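Local atomic coordinates of diaminopropionate ammonia-lyase (Escherichia coli, PDB entry 4D9I), a protein that uses pyridoxal 5'-phosphate to catalyse the alpha,beta-elimination of both L- and D-2,3-diaminopropionate, yielding pyruvate and ammonia. Residues E149-I154 / C161-M166. Residues are numbered along the deposited sequence; the frame is centred on the assembly and turned at random.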
ATOM      1  N   GLU B 149      -6.953  -5.136 -20.912  1.00 48.67           N
ATOM      2  CA  GLU B 149      -5.867  -4.156 -20.853  1.00 46.10           C
ATOM      3  C   GLU B 149      -4.592  -4.655 -21.520  1.00 42.61           C
ATOM      4  O   GLU B 149      -3.906  -3.892 -22.196  1.00 41.75           O
ATOM      5  CB  GLU B 149      -5.556  -3.750 -19.410  1.00 44.92           C
ATOM      6  CG  GLU B 149      -4.558  -2.603 -19.318  1.00 43.51           C
ATOM      7  CD  GLU B 149      -4.180  -2.224 -17.891  1.00 42.19           C
ATOM      8  OE1 GLU B 149      -4.782  -2.742 -16.938  1.00 43.38           O
ATOM      9  OE2 GLU B 149      -3.276  -1.390 -17.734  1.00 40.89           O
ATOM     10  N   ARG B 150      -4.273  -5.928 -21.320  1.00 41.15           N
ATOM     11  CA  ARG B 150      -3.057  -6.491 -21.886  1.00 38.21           C
ATOM     12  C   ARG B 150      -3.183  -6.643 -23.416  1.00 39.26           C
ATOM     13  O   ARG B 150      -2.217  -6.396 -24.156  1.00 37.93           O
ATOM     14  CB  ARG B 150      -2.703  -7.816 -21.209  1.00 37.08           C
ATOM     15  CG  ARG B 150      -2.333  -7.688 -19.742  1.00 36.21           C
ATOM     16  CD  ARG B 150      -2.026  -9.044 -19.131  1.00 35.71           C
ATOM     17  NE  ARG B 150      -1.394  -8.873 -17.832  1.00 34.33           N
ATOM     18  CZ  ARG B 150      -1.846  -9.360 -16.679  1.00 35.36           C
ATOM     19  NH1 ARG B 150      -2.939 -10.109 -16.622  1.00 38.11           N
ATOM     20  NH2 ARG B 150      -1.164  -9.114 -15.573  1.00 34.03           N
ATOM     21  N   VAL B 151      -4.375  -7.022 -23.872  1.00 42.29           N
ATOM     22  CA  VAL B 151      -4.721  -7.052 -25.298  1.00 43.84           C
ATOM     23  C   VAL B 151      -4.481  -5.669 -25.890  1.00 43.80           C
ATOM     24  O   VAL B 151      -3.760  -5.512 -26.875  1.00 42.18           O
ATOM     25  CB  VAL B 151      -6.202  -7.466 -25.508  1.00 48.06           C
ATOM     26  CG1 VAL B 151      -6.615  -7.316 -26.963  1.00 50.33           C
ATOM     27  CG2 VAL B 151      -6.432  -8.885 -25.009  1.00 48.54           C
ATOM     28  N   ASP B 152      -5.065  -4.668 -25.235  1.00 45.55           N
ATOM     29  CA  ASP B 152      -4.968  -3.287 -25.678  1.00 46.70           C
ATOM     30  C   ASP B 152      -3.527  -2.760 -25.694  1.00 43.20           C
ATOM     31  O   ASP B 152      -3.165  -2.003 -26.596  1.00 43.96           O
ATOM     32  CB  ASP B 152      -5.928  -2.400 -24.857  1.00 49.98           C
ATOM     33  CG  ASP B 152      -7.402  -2.645 -25.221  1.00 54.81           C
ATOM     34  OD1 ASP B 152      -7.658  -3.320 -26.239  1.00 55.58           O
ATOM     35  OD2 ASP B 152      -8.309  -2.182 -24.487  1.00 58.29           O
ATOM     36  N   ALA B 153      -2.704  -3.180 -24.732  1.00 39.67           N
ATOM     37  CA  ALA B 153      -1.283  -2.786 -24.691  1.00 36.75           C
ATOM     38  C   ALA B 153      -0.569  -3.229 -25.959  1.00 35.51           C
ATOM     39  O   ALA B 153       0.262  -2.518 -26.504  1.00 34.92           O
ATOM     40  CB  ALA B 153      -0.579  -3.375 -23.471  1.00 33.82           C
ATOM     41  N   ILE B 154      -0.918  -4.412 -26.428  1.00 35.64           N
ATOM     42  CA  ILE B 154      -0.332  -4.949 -27.657  1.00 35.07           C
ATOM     43  C   ILE B 154      -0.860  -4.242 -28.915  1.00 38.13           C
ATOM     44  O   ILE B 154      -0.075  -3.820 -29.774  1.00 37.96           O
ATOM     45  CB  ILE B 154      -0.483  -6.478 -27.682  1.00 34.50           C
ATOM     46  CG1 ILE B 154       0.482  -7.073 -26.624  1.00 31.54           C
ATOM     47  CG2 ILE B 154      -0.187  -7.032 -29.072  1.00 34.80           C
ATOM     48  CD1 ILE B 154       0.084  -8.432 -26.090  1.00 31.79           C
ATOM     49  N   CYS B 161      -3.601  -8.567 -32.481  1.00 50.66           N
ATOM     50  CA  CYS B 161      -3.746  -9.319 -31.243  1.00 49.59           C
ATOM     51  C   CYS B 161      -5.095 -10.021 -31.166  1.00 53.67           C
ATOM     52  O   CYS B 161      -6.147  -9.384 -31.060  1.00 56.28           O
ATOM     53  CB  CYS B 161      -3.525  -8.426 -30.027  1.00 47.27           C
ATOM     54  SG  CYS B 161      -3.449  -9.371 -28.494  1.00 45.17           S
ATOM     55  N   ILE B 162      -5.037 -11.346 -31.205  1.00 54.58           N
ATOM     56  CA  ILE B 162      -6.215 -12.195 -31.316  1.00 58.84           C
ATOM     57  C   ILE B 162      -6.366 -12.990 -30.023  1.00 58.68           C
ATOM     58  O   ILE B 162      -5.432 -13.674 -29.595  1.00 55.64           O
ATOM     59  CB  ILE B 162      -6.095 -13.135 -32.540  1.00 60.68           C
ATOM     60  CG1 ILE B 162      -6.300 -12.358 -33.857  1.00 62.99           C
ATOM     61  CG2 ILE B 162      -7.125 -14.262 -32.492  1.00 64.85           C
ATOM     62  CD1 ILE B 162      -5.030 -11.983 -34.608  1.00 59.71           C
ATOM     63  N   VAL B 163      -7.525 -12.859 -29.381  1.00 61.81           N
ATOM     64  CA  VAL B 163      -7.841 -13.639 -28.186  1.00 62.52           C
ATOM     65  C   VAL B 163      -8.562 -14.902 -28.643  1.00 67.01           C
ATOM     66  O   VAL B 163      -9.633 -14.827 -29.246  1.00 70.87           O
ATOM     67  CB  VAL B 163      -8.726 -12.856 -27.180  1.00 64.01           C
ATOM     68  CG1 VAL B 163      -8.973 -13.673 -25.914  1.00 64.29           C
ATOM     69  CG2 VAL B 163      -8.091 -11.518 -26.827  1.00 60.56           C
ATOM     70  N   THR B 164      -7.962 -16.054 -28.366  1.00 66.66           N
ATOM     71  CA  THR B 164      -8.519 -17.332 -28.800  1.00 70.89           C
ATOM     72  C   THR B 164      -9.518 -17.885 -27.785  1.00 74.91           C
ATOM     73  O   THR B 164      -9.837 -17.233 -26.793  1.00 74.17           O
ATOM     74  CB  THR B 164      -7.420 -18.378 -29.075  1.00 69.07           C
ATOM     75  OG1 THR B 164      -6.935 -18.911 -27.835  1.00 67.13           O
ATOM     76  CG2 THR B 164      -6.264 -17.763 -29.879  1.00 64.97           C
ATOM     77  N   ASP B 165     -10.019 -19.085 -28.056  1.00 79.89           N
ATOM     78  CA  ASP B 165     -10.942 -19.763 -27.152  1.00 84.75           C
ATOM     79  C   ASP B 165     -10.184 -20.794 -26.331  1.00 84.03           C
ATOM     80  O   ASP B 165     -10.722 -21.366 -25.378  1.00 87.45           O
ATOM     81  CB  ASP B 165     -12.051 -20.460 -27.942  1.00 90.73           C
ATOM     82  CG  ASP B 165     -12.882 -19.496 -28.769  1.00 93.09           C
ATOM     83  OD1 ASP B 165     -13.339 -18.468 -28.226  1.00 92.73           O
ATOM     84  OD2 ASP B 165     -13.096 -19.779 -29.968  1.00 95.76           O
ATOM     85  N   MET B 166      -8.930 -21.021 -26.706  1.00 80.11           N
ATOM     86  CA  MET B 166      -8.147 -22.116 -26.159  1.00 79.69           C
ATOM     87  C   MET B 166      -7.325 -21.668 -24.959  1.00 74.90           C
ATOM     88  O   MET B 166      -7.260 -20.478 -24.650  1.00 71.00           O
ATOM     89  CB  MET B 166      -7.253 -22.694 -27.254  1.00 79.94           C
ATOM     90  CG  MET B 166      -8.015 -23.435 -28.349  1.00 86.00           C
ATOM     91  SD  MET B 166      -7.459 -23.009 -30.019  1.00 85.97           S
ATOM     92  CE  MET B 166      -8.583 -21.675 -30.434  1.00 86.17           C
TER
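Val151 reaches from helix 148-155 to strand 160-163, offering one methyl to each of two strand residues that lie on the same side of the strand. Its CG2 meets CG2 of Val163 at 3.6 Å, the two branched side chains crossing at about a right angle, while its CG1, anti to the backbone N (chi1 172°), lies 4.1 Å from SG of Cys161. One turn further along the helix, Ile154 brings its CG2 branch to 3.7 Å from CB of Cys161 and 4.1 Å from its SG, and the thiol is flanked by methyls of both helix residues. All these cross-contacts are apolar. Met142 of the adjacent strand 137-142 touches both Val151 and Cys161 and continues the same small core, whereas Val163 lies at its exposed margin.

Polar groups bond away from this interface: on the helix, Glu149 OE1 and Arg150 NH2 hydrogen-bond Val382 N and Thr380 OG1; beyond the strand end, Thr164 OG1 accepts from the backbone N of Met166 (3.1 Å), closing an ST turn, and also hydrogen-bonds Thr171 of the next helix.

The short helix and the strand run nearly antiparallel, at 157°, as expected for the helix and second strand of a beta-alpha-beta unit, whose parallel strands 137-142 and 160-163 are neighbours in the smaller sheet of this fold type II PLP enzyme.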